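Local structure of proline dehydrogenase (Deinococcus radiodurans, 4H6Q) at residues A[166-171]-A[189-194]; A[170-175]-A[202-207]; A[139-144]-A[195-200]; A[227-232]-A[254-259]. The protein catalyses the FAD-dependent oxidation of L-proline to delta-1-pyrroline-5-carboxylate, passing the electrons to a quinone in the first step of proline degradation to glutamate. All coordinates share one frame; numbering follows the deposited sequence.

How the interactions relate
Interactions 1 and 4 lie in the buried beta8-alpha8 barrel, where parallel strands trade backbone hydrogen bonds and side chains reach FAD; strands 188-191 and 227-230 are sheet neighbours, and R189 of interaction 1 bonds Q257 of interaction 4. Interaction 2, partly buried, continues from interaction 1 through the shared Y170 and L171 and relies on one backbone bond and aromatic packing. Interaction 3 is a surface contact, where two loops meet through a carboxylate, a histidine and a water. It touches interactions 1 and 2 but stays about 11 Å, nearest atoms, from interaction 4.

Interaction 1: A[166-171]-A[189-194]; sequences VLQSYL and RMVKGA. With FAD (flavin-adenine dinucleotide), chain C.
L167 is held through both its N and its O by the parallel strand next to it: its N donates to R189 O (3.0 Å) and its O accepts from V191 N. Beyond the strand ends the pairing carries on into the loops, S169 N giving to V191 O at 2.7 Å and Y170 N to K192 O. Q168, R189 and K192 turn their polar ends to the cofactor, and A194 adds its backbone N. Q168 NE2 meets FAD O2 almost straight (2.8 Å, 172°) and also gives to E139 O, while A194 N reaches the same flavin oxygen. R189 NH2 donates to FAD N5 at 3.0 Å and pairs with D137; its NH1 and NE go to S98 and Q257. The extended chain of K192 carries NZ to FAD O1A, and NZ also forms salt bridges with D210 and D233. Y170 lays its ring face over G193 CA, 3.5 Å from the centroid, and its OH bonds Y195 N. A leucine in place of Y170 would probably leave Y195 N without that partner and the G193 backbone without its flat cover. The pair closes the beta-alpha-beta unit of strand 163-168, helix 174-180 and strand 188-191, with helix 206-222 packed on S169 and strand 227-230 beyond R189.

Interaction 2: A[170-175]-A[202-207]; sequences YLYRSL and AYPDKA
Y172 turns the edge of its ring onto the face of Y203 in a T-shaped stack, the centroids 4.6 Å apart and the planes at 69°. Y172 CD1 stands over the centre of the Y203 ring, and Y172 CE1 comes within 3.4 Å of Y203 CD1. With CG anti to the carbonyl carbon (chi1 -55°), the Y172 ring swings across to lay one face against the backbone of A202; its hydroxyl reaches P204 CD while hydrogen-bonding A199 O, earlier in the same loop. Beneath the stack, Y203 N bonds Y170 O at 2.8 Å, which, with the backbone bond between Y172 and V201, bridges L171 and A202. The methyl of A202 fills the angle beside it, with CB 4.2 Å from both Y170 CG and L171 CD2. Farther out, the turns that present these residues are tied locally. A type I turn runs from L171 to S174, whose OG bonds Q168 O, and the N-cap residue D205 accepts from A207 N through OD1 (2.9 Å) at the start of helix 206-222. The arrangement belongs to the beta-alpha loops of a TIM barrel: the loop from strand 163-168 to helix 174-180 is pinned against the one from strand 188-191 to helix 206-222.

Interaction 3: A[139-144]-A[195-200]; sequences EDHTRV and YLEPAT
H141 and E197 join two beta-alpha loops of the TIM barrel, those after strands 133-136 and 188-191, through a histidine-carboxylate hydrogen bond. The carboxylate takes hold of one residue twice. E197 OE1 accepts from H141 ND1 at 2.6 Å, and E197 OE2 accepts from H141 N at 2.9 Å. Both donors arrive on the syn side, each 25° out of the carboxylate plane. The imidazole offers its edge to this group, with ring and carboxylate planes 60° apart, so the two flat groups meet at a steep angle and do not stack. A bend in the glutamate chain (chi2 -74°) brings the carboxylate round to face the histidine. Replacing E197 with an alanine would probably leave H141 N and ND1 without the carboxylate that accepts from both and the imidazole freer to turn. Alongside, the ring of Y195 lies against the backbone of E139 and D140: D140 N sits over one face, toward the rim, and Y195 CE2 comes to 3.5 Å from E139 C. D140 N is buried here with no hydrogen-bonding partner in the model. D140 itself points its carboxylate back into its own loop, where OD1 accepts from T142 N in an Asx turn and from T142 OG1. Y195 also touches FAD, linking this outer contact to the pocket, while E139 OE2 is held by S102 OG. At the far end of the tyrosine, a water bridges the two loops, donating to Y195 OH at 2.7 Å and to E139 OE2 at 2.8 Å.

Interaction 4: A[227-232]-A[254-259]; sequences TNVATH and FEFQML. With FAD (flavin-adenine dinucleotide), chain C.
Strands 227-230 and 254-259 run parallel, their axes 33° apart, with backbone bonds alternating from E255 N to T227 O, V229 N to E255 O (2.7 Å) and Q257 N to V229 O. On the face bearing N228, A230, E255 and Q257, the side-chain amides of N228 and Q257 stack with their planes 13° apart, N228 CG lying 3.4 Å from Q257 NE2; N228 ND2 bonds N187. Q257 NE2 donates to E255 OE1, whereas Q257 OE1 accepts from R189 NE; R278 and Y226 also hold the E255 carboxylate. On the other face V229 CB and CG1 rest near F256 CD1. Past the strand end H232 makes three bonds to two partners: NE2 accepts from L259 N at 2.9 Å, near the ring plane, while ND1 and the backbone N together hold FAD O2P. Bonds at both ring nitrogens thus fix the turn of the imidazole. T231 OG1, anti to its own N (chi1 -174°), reaches FAD O1P at 2.7 Å. A230 CB and L259 CD2 pack on the dimethylbenzene end of the flavin, with L259 also touching the bound tetrahydrofuroic acid. Helix 234-246 connects the strands and covers F254 and F256, strand 188-191 pairs beyond N228 and A230, and strand 277-283 lies next to 254-259.

Interaction 1: A[166-171]-A[189-194]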
# COMPACT_ATOMS: atom_id res chain seq x y z
N VAL A 166 -2.86 2.11 6.48
CA VAL A 166 -3.90 2.35 5.49
C VAL A 166 -5.26 2.35 6.20
O VAL A 166 -5.46 1.54 7.13
CB VAL A 166 -3.93 1.21 4.44
CG1 VAL A 166 -5.07 1.39 3.44
CG2 VAL A 166 -2.54 1.06 3.73
N LEU A 167 -6.18 3.24 5.80
CA LEU A 167 -7.57 3.14 6.25
C LEU A 167 -8.47 3.11 5.04
O LEU A 167 -8.25 3.83 4.02
CB LEU A 167 -7.99 4.28 7.17
CG LEU A 167 -7.27 4.28 8.52
CD1 LEU A 167 -7.55 5.54 9.27
CD2 LEU A 167 -7.64 3.08 9.38
N GLN A 168 -9.51 2.28 5.17
CA GLN A 168 -10.42 2.02 4.03
C GLN A 168 -11.73 2.80 4.21
O GLN A 168 -12.45 2.62 5.24
CB GLN A 168 -10.75 0.52 3.90
CG GLN A 168 -9.52 -0.36 3.69
CD GLN A 168 -9.62 -1.68 4.37
OE1 GLN A 168 -10.06 -1.74 5.52
NE2 GLN A 168 -9.13 -2.73 3.74
N SER A 169 -12.09 3.64 3.23
CA SER A 169 -13.27 4.51 3.40
C SER A 169 -14.59 3.76 3.36
O SER A 169 -15.63 4.31 3.74
CB SER A 169 -13.31 5.62 2.35
OG SER A 169 -13.73 5.14 1.05
N TYR A 170 -14.60 2.51 2.89
CA TYR A 170 -15.87 1.79 2.89
C TYR A 170 -16.29 1.31 4.26
O TYR A 170 -17.47 0.93 4.45
CB TYR A 170 -15.95 0.68 1.82
CG TYR A 170 -15.05 -0.57 1.94
CD1 TYR A 170 -15.09 -1.53 0.91
CD2 TYR A 170 -14.13 -0.77 2.98
CE1 TYR A 170 -14.29 -2.69 0.94
CE2 TYR A 170 -13.31 -1.91 3.01
CZ TYR A 170 -13.38 -2.86 1.98
OH TYR A 170 -12.56 -3.97 2.01
N LEU A 171 -15.40 1.33 5.26
CA LEU A 171 -15.77 0.83 6.60
C LEU A 171 -16.36 1.92 7.48
O LEU A 171 -15.81 3.03 7.58
CB LEU A 171 -14.56 0.24 7.34
CG LEU A 171 -13.85 -0.97 6.72
CD1 LEU A 171 -12.82 -1.55 7.72
CD2 LEU A 171 -14.81 -2.05 6.29
N ARG A 189 -2.33 6.06 4.28
CA ARG A 189 -2.88 5.98 2.93
C ARG A 189 -4.40 5.79 3.03
O ARG A 189 -4.85 4.86 3.71
CB ARG A 189 -2.25 4.77 2.23
CG ARG A 189 -2.77 4.57 0.77
CD ARG A 189 -2.53 3.14 0.26
NE ARG A 189 -1.10 2.86 0.22
CZ ARG A 189 -0.54 1.66 0.43
NH1 ARG A 189 0.80 1.60 0.48
NH2 ARG A 189 -1.31 0.56 0.51
N MET A 190 -5.19 6.66 2.41
CA MET A 190 -6.64 6.49 2.34
C MET A 190 -6.99 5.79 1.04
O MET A 190 -6.51 6.20 -0.03
CB MET A 190 -7.35 7.83 2.38
CG MET A 190 -6.93 8.70 3.60
SD MET A 190 -7.03 7.77 5.15
CE MET A 190 -6.41 9.04 6.26
N VAL A 191 -7.78 4.70 1.15
CA VAL A 191 -8.21 3.92 -0.01
C VAL A 191 -9.71 3.73 0.12
O VAL A 191 -10.27 3.94 1.21
CB VAL A 191 -7.51 2.53 -0.06
CG1 VAL A 191 -5.99 2.71 -0.06
CG2 VAL A 191 -7.92 1.63 1.11
N LYS A 192 -10.38 3.30 -0.95
CA LYS A 192 -11.81 2.93 -0.87
C LYS A 192 -11.99 1.60 -0.14
O LYS A 192 -12.78 1.52 0.82
CB LYS A 192 -12.46 2.95 -2.26
CG LYS A 192 -12.52 4.35 -2.86
CD LYS A 192 -13.38 4.39 -4.13
CE LYS A 192 -13.21 5.76 -4.82
NZ LYS A 192 -14.29 5.92 -5.88
N GLY A 193 -11.32 0.55 -0.58
CA GLY A 193 -11.41 -0.76 0.07
C GLY A 193 -11.49 -1.88 -0.95
O GLY A 193 -12.30 -1.81 -1.86
N ALA A 194 -10.64 -2.91 -0.79
CA ALA A 194 -10.44 -3.92 -1.83
C ALA A 194 -11.24 -5.20 -1.68
O ALA A 194 -11.25 -5.99 -2.61
CB ALA A 194 -8.97 -4.30 -1.96
PA FAD C . -12.97 3.11 -8.30
O1A FAD C . -14.19 3.95 -7.91
O2A FAD C . -13.05 1.65 -8.10
O5B FAD C . -12.50 3.29 -9.71
C5B FAD C . -12.26 4.60 -10.21
C4B FAD C . -11.79 4.60 -11.65
O4B FAD C . -10.44 4.21 -11.66
C3B FAD C . -12.47 3.61 -12.52
O3B FAD C . -13.72 4.02 -13.04
C2B FAD C . -11.43 3.40 -13.56
O2B FAD C . -11.33 4.50 -14.44
C1B FAD C . -10.19 3.34 -12.72
N9A FAD C . -9.89 2.01 -12.21
C8A FAD C . -9.80 1.64 -10.86
N7A FAD C . -9.50 0.35 -10.73
C5A FAD C . -9.34 -0.16 -12.02
C6A FAD C . -9.04 -1.41 -12.52
N6A FAD C . -8.77 -2.52 -11.66
N1A FAD C . -8.98 -1.56 -13.85
C2A FAD C . -9.21 -0.54 -14.70
N3A FAD C . -9.52 0.70 -14.27
C4A FAD C . -9.57 0.89 -12.95
N1 FAD C . -7.42 -1.23 -0.53
C2 FAD C . -7.30 -1.96 0.61
O2 FAD C . -8.40 -2.51 1.08
N3 FAD C . -6.11 -2.13 1.26
C4 FAD C . -4.94 -1.55 0.79
O4 FAD C . -3.77 -1.74 1.44
C4X FAD C . -5.01 -0.75 -0.44
N5 FAD C . -3.89 -0.15 -0.95
C5X FAD C . -4.04 0.61 -2.08
C6 FAD C . -2.91 1.25 -2.63
C7 FAD C . -3.05 2.07 -3.78
C7M FAD C . -1.83 2.76 -4.38
C8 FAD C . -4.33 2.23 -4.36
C8M FAD C . -4.53 3.09 -5.57
C9 FAD C . -5.45 1.56 -3.82
C9A FAD C . -5.31 0.78 -2.69
N10 FAD C . -6.45 0.15 -2.16
C10 FAD C . -6.31 -0.62 -1.04
C1' FAD C . -7.78 0.33 -2.73
C2' FAD C . -8.29 -0.74 -3.63
O2' FAD C . -7.15 -1.29 -4.28
C3' FAD C . -9.38 0.09 -4.35
O3' FAD C . -10.67 -0.05 -3.84
C4' FAD C . -9.41 0.08 -5.82
O4' FAD C . -8.16 0.53 -6.21
C5' FAD C . -10.51 1.01 -6.30
O5' FAD C . -9.97 1.91 -7.21
P FAD C . -10.25 3.48 -7.13
O1P FAD C . -10.07 4.21 -5.77
O2P FAD C . -9.52 4.00 -8.40
O3P FAD C . -11.79 3.71 -7.55

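Interaction 2: A[170-175]-A[202-207]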
# COMPACT_ATOMS: atom_id res chain seq x y z
N TYR A 170 -14.60 2.51 2.89
CA TYR A 170 -15.87 1.79 2.89
C TYR A 170 -16.29 1.31 4.26
O TYR A 170 -17.47 0.93 4.45
CB TYR A 170 -15.95 0.68 1.82
CG TYR A 170 -15.05 -0.57 1.94
CD1 TYR A 170 -15.09 -1.53 0.91
CD2 TYR A 170 -14.13 -0.77 2.98
CE1 TYR A 170 -14.29 -2.69 0.94
CE2 TYR A 170 -13.31 -1.91 3.01
CZ TYR A 170 -13.38 -2.86 1.98
OH TYR A 170 -12.56 -3.97 2.01
N LEU A 171 -15.40 1.33 5.26
CA LEU A 171 -15.77 0.83 6.60
C LEU A 171 -16.36 1.92 7.48
O LEU A 171 -15.81 3.03 7.58
CB LEU A 171 -14.56 0.24 7.34
CG LEU A 171 -13.85 -0.97 6.72
CD1 LEU A 171 -12.82 -1.55 7.72
CD2 LEU A 171 -14.81 -2.05 6.29
N TYR A 172 -17.46 1.61 8.17
CA TYR A 172 -18.04 2.55 9.12
C TYR A 172 -17.08 2.97 10.21
O TYR A 172 -17.20 4.10 10.70
CB TYR A 172 -19.26 1.92 9.81
CG TYR A 172 -20.32 1.39 8.87
CD1 TYR A 172 -21.01 2.24 8.00
CD2 TYR A 172 -20.70 0.06 8.91
CE1 TYR A 172 -22.03 1.74 7.17
CE2 TYR A 172 -21.69 -0.44 8.09
CZ TYR A 172 -22.36 0.41 7.23
OH TYR A 172 -23.37 -0.10 6.40
N ARG A 173 -16.14 2.09 10.58
CA ARG A 173 -15.25 2.36 11.74
C ARG A 173 -14.08 3.30 11.41
O ARG A 173 -13.37 3.75 12.32
CB ARG A 173 -14.67 1.05 12.26
CG ARG A 173 -13.88 0.23 11.19
CD ARG A 173 -13.19 -0.98 11.83
NE ARG A 173 -12.24 -0.56 12.87
CZ ARG A 173 -11.76 -1.35 13.83
NH1 ARG A 173 -12.14 -2.64 13.90
NH2 ARG A 173 -10.93 -0.86 14.73
N SER A 174 -13.84 3.55 10.12
CA SER A 174 -12.57 4.17 9.72
C SER A 174 -12.36 5.61 10.23
O SER A 174 -11.23 5.96 10.61
CB SER A 174 -12.39 4.10 8.20
OG SER A 174 -12.18 2.75 7.83
N LEU A 175 -13.39 6.46 10.21
CA LEU A 175 -13.21 7.82 10.71
C LEU A 175 -12.79 7.84 12.18
O LEU A 175 -11.92 8.63 12.58
CB LEU A 175 -14.48 8.67 10.51
CG LEU A 175 -14.64 9.29 9.12
CD1 LEU A 175 -15.91 10.12 9.13
CD2 LEU A 175 -13.48 10.19 8.68
N ALA A 202 -19.47 -2.47 6.10
CA ALA A 202 -19.13 -1.52 5.04
C ALA A 202 -20.35 -0.89 4.41
O ALA A 202 -21.35 -1.56 4.19
CB ALA A 202 -18.33 -2.20 3.99
N TYR A 203 -20.24 0.39 4.07
CA TYR A 203 -21.31 1.12 3.37
C TYR A 203 -21.68 0.43 2.04
O TYR A 203 -20.81 0.26 1.19
CB TYR A 203 -20.81 2.52 3.00
CG TYR A 203 -20.61 3.47 4.13
CD1 TYR A 203 -21.71 4.07 4.73
CD2 TYR A 203 -19.33 3.82 4.58
CE1 TYR A 203 -21.56 4.99 5.75
CE2 TYR A 203 -19.17 4.73 5.64
CZ TYR A 203 -20.30 5.29 6.22
OH TYR A 203 -20.15 6.20 7.26
N PRO A 204 -22.95 0.06 1.85
CA PRO A 204 -23.27 -0.57 0.57
C PRO A 204 -23.35 0.41 -0.58
O PRO A 204 -23.16 0.01 -1.74
CB PRO A 204 -24.68 -1.13 0.79
CG PRO A 204 -24.84 -1.22 2.21
CD PRO A 204 -23.95 -0.24 2.89
N ASP A 205 -23.68 1.67 -0.30
CA ASP A 205 -23.83 2.65 -1.38
C ASP A 205 -22.48 3.29 -1.71
O ASP A 205 -21.80 3.85 -0.84
CB ASP A 205 -24.81 3.74 -0.95
CG ASP A 205 -25.32 4.58 -2.11
OD1 ASP A 205 -24.58 4.88 -3.05
OD2 ASP A 205 -26.50 4.98 -2.06
N LYS A 206 -22.10 3.23 -2.98
CA LYS A 206 -20.83 3.79 -3.43
C LYS A 206 -20.74 5.28 -3.19
O LYS A 206 -19.65 5.78 -2.94
CB LYS A 206 -20.59 3.45 -4.91
N ALA A 207 -21.86 5.99 -3.23
CA ALA A 207 -21.84 7.42 -2.92
C ALA A 207 -21.37 7.66 -1.48
O ALA A 207 -20.65 8.64 -1.22
CB ALA A 207 -23.22 8.06 -3.16

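Interaction 3: A[139-144]-A[195-200]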
# COMPACT_ATOMS: atom_id res chain seq x y z
N GLU A 139 -5.84 -5.27 5.24
CA GLU A 139 -6.49 -6.41 4.65
C GLU A 139 -7.98 -6.43 5.03
O GLU A 139 -8.56 -5.35 5.19
CB GLU A 139 -5.70 -7.70 4.99
CG GLU A 139 -4.23 -7.58 4.47
CD GLU A 139 -3.42 -8.84 4.70
OE1 GLU A 139 -2.71 -8.93 5.75
OE2 GLU A 139 -3.50 -9.77 3.84
N ASP A 140 -8.62 -7.59 5.14
CA ASP A 140 -10.07 -7.60 5.34
C ASP A 140 -10.43 -7.21 6.80
O ASP A 140 -9.54 -7.05 7.64
CB ASP A 140 -10.60 -9.01 5.08
CG ASP A 140 -10.12 -9.98 6.13
OD1 ASP A 140 -10.84 -10.29 7.09
OD2 ASP A 140 -8.93 -10.39 6.05
N HIS A 141 -11.72 -7.03 7.09
CA HIS A 141 -12.10 -6.33 8.33
C HIS A 141 -11.70 -7.06 9.61
O HIS A 141 -11.59 -6.42 10.68
CB HIS A 141 -13.59 -5.94 8.36
CG HIS A 141 -14.50 -7.05 8.81
ND1 HIS A 141 -15.19 -7.87 7.93
CD2 HIS A 141 -14.85 -7.46 10.06
CE1 HIS A 141 -15.92 -8.74 8.63
NE2 HIS A 141 -15.71 -8.53 9.92
N THR A 142 -11.53 -8.39 9.52
CA THR A 142 -11.13 -9.19 10.67
C THR A 142 -9.73 -8.90 11.18
O THR A 142 -9.38 -9.33 12.28
CB THR A 142 -11.29 -10.72 10.42
OG1 THR A 142 -10.25 -11.14 9.51
CG2 THR A 142 -12.72 -11.05 9.88
N ARG A 143 -8.94 -8.16 10.40
CA ARG A 143 -7.53 -7.91 10.75
C ARG A 143 -7.30 -6.45 11.15
O ARG A 143 -6.18 -6.07 11.46
CB ARG A 143 -6.61 -8.32 9.58
CG ARG A 143 -6.52 -9.87 9.49
CD ARG A 143 -5.71 -10.33 8.28
NE ARG A 143 -5.68 -11.81 8.25
CZ ARG A 143 -4.73 -12.56 8.80
NH1 ARG A 143 -3.69 -12.01 9.42
NH2 ARG A 143 -4.80 -13.87 8.68
N VAL A 144 -8.34 -5.61 11.13
CA VAL A 144 -8.15 -4.16 11.38
C VAL A 144 -7.69 -3.89 12.82
O VAL A 144 -6.71 -3.15 13.01
CB VAL A 144 -9.45 -3.35 11.08
CG1 VAL A 144 -9.26 -1.89 11.47
CG2 VAL A 144 -9.85 -3.50 9.62
N TYR A 195 -11.88 -5.41 -0.54
CA TYR A 195 -12.40 -6.74 -0.16
C TYR A 195 -13.93 -6.81 -0.21
O TYR A 195 -14.60 -5.78 -0.34
CB TYR A 195 -11.86 -7.14 1.23
CG TYR A 195 -10.35 -7.20 1.24
CD1 TYR A 195 -9.67 -8.37 0.85
CD2 TYR A 195 -9.61 -6.09 1.59
CE1 TYR A 195 -8.27 -8.41 0.84
CE2 TYR A 195 -8.23 -6.13 1.56
CZ TYR A 195 -7.57 -7.29 1.21
OH TYR A 195 -6.20 -7.26 1.18
N LEU A 196 -14.47 -8.01 -0.14
CA LEU A 196 -15.91 -8.23 -0.12
C LEU A 196 -16.37 -8.12 1.30
O LEU A 196 -15.95 -8.93 2.16
CB LEU A 196 -16.23 -9.62 -0.68
CG LEU A 196 -17.68 -10.00 -0.86
CD1 LEU A 196 -18.32 -9.08 -1.92
CD2 LEU A 196 -17.76 -11.50 -1.23
N GLU A 197 -17.19 -7.11 1.60
CA GLU A 197 -17.61 -6.82 3.01
C GLU A 197 -19.11 -6.58 3.11
O GLU A 197 -19.71 -5.90 2.27
CB GLU A 197 -16.84 -5.61 3.56
CG GLU A 197 -15.32 -5.78 3.64
CD GLU A 197 -14.87 -6.70 4.77
OE1 GLU A 197 -15.72 -7.28 5.49
OE2 GLU A 197 -13.65 -6.85 4.94
N PRO A 198 -19.74 -7.13 4.16
CA PRO A 198 -21.21 -7.05 4.32
C PRO A 198 -21.65 -5.69 4.86
O PRO A 198 -20.81 -4.93 5.35
CB PRO A 198 -21.51 -8.18 5.33
CG PRO A 198 -20.23 -8.18 6.18
CD PRO A 198 -19.12 -7.96 5.20
N ALA A 199 -22.94 -5.38 4.70
CA ALA A 199 -23.51 -4.10 5.08
C ALA A 199 -23.44 -3.83 6.57
O ALA A 199 -23.65 -2.69 6.99
CB ALA A 199 -24.97 -3.99 4.59
N THR A 200 -23.14 -4.84 7.38
CA THR A 200 -22.92 -4.56 8.81
C THR A 200 -21.55 -3.93 9.07
O THR A 200 -21.32 -3.40 10.15
CB THR A 200 -23.05 -5.82 9.65
OG1 THR A 200 -22.14 -6.79 9.11
CG2 THR A 200 -24.50 -6.38 9.61
O HOH W 1 -4.88 -9.57 1.37

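Interaction 4: A[227-232]-A[254-259]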
# COMPACT_ATOMS: atom_id res chain seq x y z
N THR A 227 -0.51 12.43 4.22
CA THR A 227 -1.66 11.69 3.70
C THR A 227 -1.32 11.18 2.33
O THR A 227 -0.84 11.95 1.48
CB THR A 227 -2.87 12.65 3.61
OG1 THR A 227 -3.12 13.20 4.92
CG2 THR A 227 -4.10 11.93 3.20
N ASN A 228 -1.60 9.90 2.07
CA ASN A 228 -1.44 9.33 0.73
C ASN A 228 -2.83 9.15 0.14
O ASN A 228 -3.64 8.37 0.68
CB ASN A 228 -0.64 8.00 0.75
CG ASN A 228 0.59 8.10 1.60
OD1 ASN A 228 1.49 8.91 1.30
ND2 ASN A 228 0.66 7.32 2.69
N VAL A 229 -3.11 9.89 -0.93
CA VAL A 229 -4.44 9.88 -1.54
C VAL A 229 -4.42 8.81 -2.64
O VAL A 229 -4.06 9.09 -3.79
CB VAL A 229 -4.79 11.28 -2.09
CG1 VAL A 229 -6.19 11.31 -2.70
CG2 VAL A 229 -4.70 12.32 -0.95
N ALA A 230 -4.72 7.57 -2.23
CA ALA A 230 -4.58 6.41 -3.12
C ALA A 230 -5.90 6.10 -3.81
O ALA A 230 -6.78 5.47 -3.22
CB ALA A 230 -4.12 5.19 -2.30
N THR A 231 -6.03 6.58 -5.04
CA THR A 231 -7.24 6.37 -5.83
C THR A 231 -6.96 6.70 -7.28
O THR A 231 -6.02 7.48 -7.58
CB THR A 231 -8.43 7.24 -5.31
OG1 THR A 231 -9.63 6.91 -6.03
CG2 THR A 231 -8.17 8.77 -5.48
N HIS A 232 -7.76 6.12 -8.18
CA HIS A 232 -7.70 6.50 -9.59
C HIS A 232 -8.98 7.27 -9.99
O HIS A 232 -9.22 7.51 -11.18
CB HIS A 232 -7.53 5.28 -10.49
CG HIS A 232 -6.57 4.27 -9.94
ND1 HIS A 232 -7.00 3.23 -9.13
CD2 HIS A 232 -5.22 4.11 -10.08
CE1 HIS A 232 -5.95 2.50 -8.77
NE2 HIS A 232 -4.86 3.02 -9.34
N PHE A 254 1.66 15.89 1.08
CA PHE A 254 0.78 14.74 0.77
C PHE A 254 1.20 14.25 -0.58
O PHE A 254 1.94 14.95 -1.29
CB PHE A 254 -0.71 15.14 0.75
CG PHE A 254 -1.07 15.98 -0.40
CD1 PHE A 254 -1.62 15.43 -1.54
CD2 PHE A 254 -0.77 17.36 -0.40
CE1 PHE A 254 -1.91 16.23 -2.67
CE2 PHE A 254 -1.05 18.14 -1.51
CZ PHE A 254 -1.63 17.61 -2.62
N GLU A 255 0.71 13.08 -0.98
CA GLU A 255 0.99 12.58 -2.34
C GLU A 255 -0.23 11.81 -2.82
O GLU A 255 -1.02 11.27 -2.00
CB GLU A 255 2.23 11.69 -2.40
CG GLU A 255 2.13 10.39 -1.57
CD GLU A 255 3.48 9.80 -1.29
OE1 GLU A 255 3.66 8.55 -1.39
OE2 GLU A 255 4.41 10.59 -0.92
N PHE A 256 -0.37 11.78 -4.14
CA PHE A 256 -1.33 10.86 -4.78
C PHE A 256 -0.63 9.53 -4.97
O PHE A 256 0.59 9.47 -5.20
CB PHE A 256 -1.77 11.41 -6.14
CG PHE A 256 -2.64 12.63 -6.03
CD1 PHE A 256 -3.95 12.53 -5.54
CD2 PHE A 256 -2.10 13.89 -6.29
CE1 PHE A 256 -4.74 13.67 -5.43
CE2 PHE A 256 -2.87 15.01 -6.19
CZ PHE A 256 -4.20 14.92 -5.73
N GLN A 257 -1.42 8.45 -4.89
CA GLN A 257 -0.89 7.11 -5.17
C GLN A 257 -1.82 6.35 -6.07
O GLN A 257 -3.05 6.51 -5.99
CB GLN A 257 -0.68 6.29 -3.89
CG GLN A 257 0.40 6.90 -2.96
CD GLN A 257 0.75 5.98 -1.79
OE1 GLN A 257 0.06 4.99 -1.55
NE2 GLN A 257 1.80 6.33 -1.04
N MET A 258 -1.24 5.53 -6.98
CA MET A 258 -2.03 4.74 -7.95
C MET A 258 -1.37 3.36 -8.05
O MET A 258 -0.17 3.20 -7.73
CB MET A 258 -1.93 5.37 -9.35
CG MET A 258 -2.79 6.61 -9.49
SD MET A 258 -1.92 8.09 -9.03
CE MET A 258 -3.35 9.20 -9.03
N LEU A 259 -2.15 2.38 -8.51
CA LEU A 259 -1.60 1.06 -8.78
C LEU A 259 -0.88 1.05 -10.13
O LEU A 259 -1.34 1.70 -11.10
CB LEU A 259 -2.69 -0.03 -8.74
CG LEU A 259 -3.51 -0.13 -7.43
CD1 LEU A 259 -4.57 -1.28 -7.56
CD2 LEU A 259 -2.60 -0.40 -6.26
PA FAD C . -12.97 3.11 -8.30
O1A FAD C . -14.19 3.95 -7.91
O2A FAD C . -13.05 1.65 -8.10
O5B FAD C . -12.50 3.29 -9.71
C5B FAD C . -12.26 4.60 -10.21
C4B FAD C . -11.79 4.60 -11.65
O4B FAD C . -10.44 4.21 -11.66
C3B FAD C . -12.47 3.61 -12.52
O3B FAD C . -13.72 4.02 -13.04
C2B FAD C . -11.43 3.40 -13.56
O2B FAD C . -11.33 4.50 -14.44
C1B FAD C . -10.19 3.34 -12.72
N9A FAD C . -9.89 2.01 -12.21
C8A FAD C . -9.80 1.64 -10.86
N7A FAD C . -9.50 0.35 -10.73
C5A FAD C . -9.34 -0.16 -12.02
C6A FAD C . -9.04 -1.41 -12.52
N6A FAD C . -8.77 -2.52 -11.66
N1A FAD C . -8.98 -1.56 -13.85
C2A FAD C . -9.21 -0.54 -14.70
N3A FAD C . -9.52 0.70 -14.27
C4A FAD C . -9.57 0.89 -12.95
N1 FAD C . -7.42 -1.23 -0.53
C2 FAD C . -7.30 -1.96 0.61
O2 FAD C . -8.40 -2.51 1.08
N3 FAD C . -6.11 -2.13 1.26
C4 FAD C . -4.94 -1.55 0.79
O4 FAD C . -3.77 -1.74 1.44
C4X FAD C . -5.01 -0.75 -0.44
N5 FAD C . -3.89 -0.15 -0.95
C5X FAD C . -4.04 0.61 -2.08
C6 FAD C . -2.91 1.25 -2.63
C7 FAD C . -3.05 2.07 -3.78
C7M FAD C . -1.83 2.76 -4.38
C8 FAD C . -4.33 2.23 -4.36
C8M FAD C . -4.53 3.09 -5.57
C9 FAD C . -5.45 1.56 -3.82
C9A FAD C . -5.31 0.78 -2.69
N10 FAD C . -6.45 0.15 -2.16
C10 FAD C . -6.31 -0.62 -1.04
C1' FAD C . -7.78 0.33 -2.73
C2' FAD C . -8.29 -0.74 -3.63
O2' FAD C . -7.15 -1.29 -4.28
C3' FAD C . -9.38 0.09 -4.35
O3' FAD C . -10.67 -0.05 -3.84
C4' FAD C . -9.41 0.08 -5.82
O4' FAD C . -8.16 0.53 -6.21
C5' FAD C . -10.51 1.01 -6.30
O5' FAD C . -9.97 1.91 -7.21
P FAD C . -10.25 3.48 -7.13
O1P FAD C . -10.07 4.21 -5.77
O2P FAD C . -9.52 4.00 -8.40
O3P FAD C . -11.79 3.71 -7.55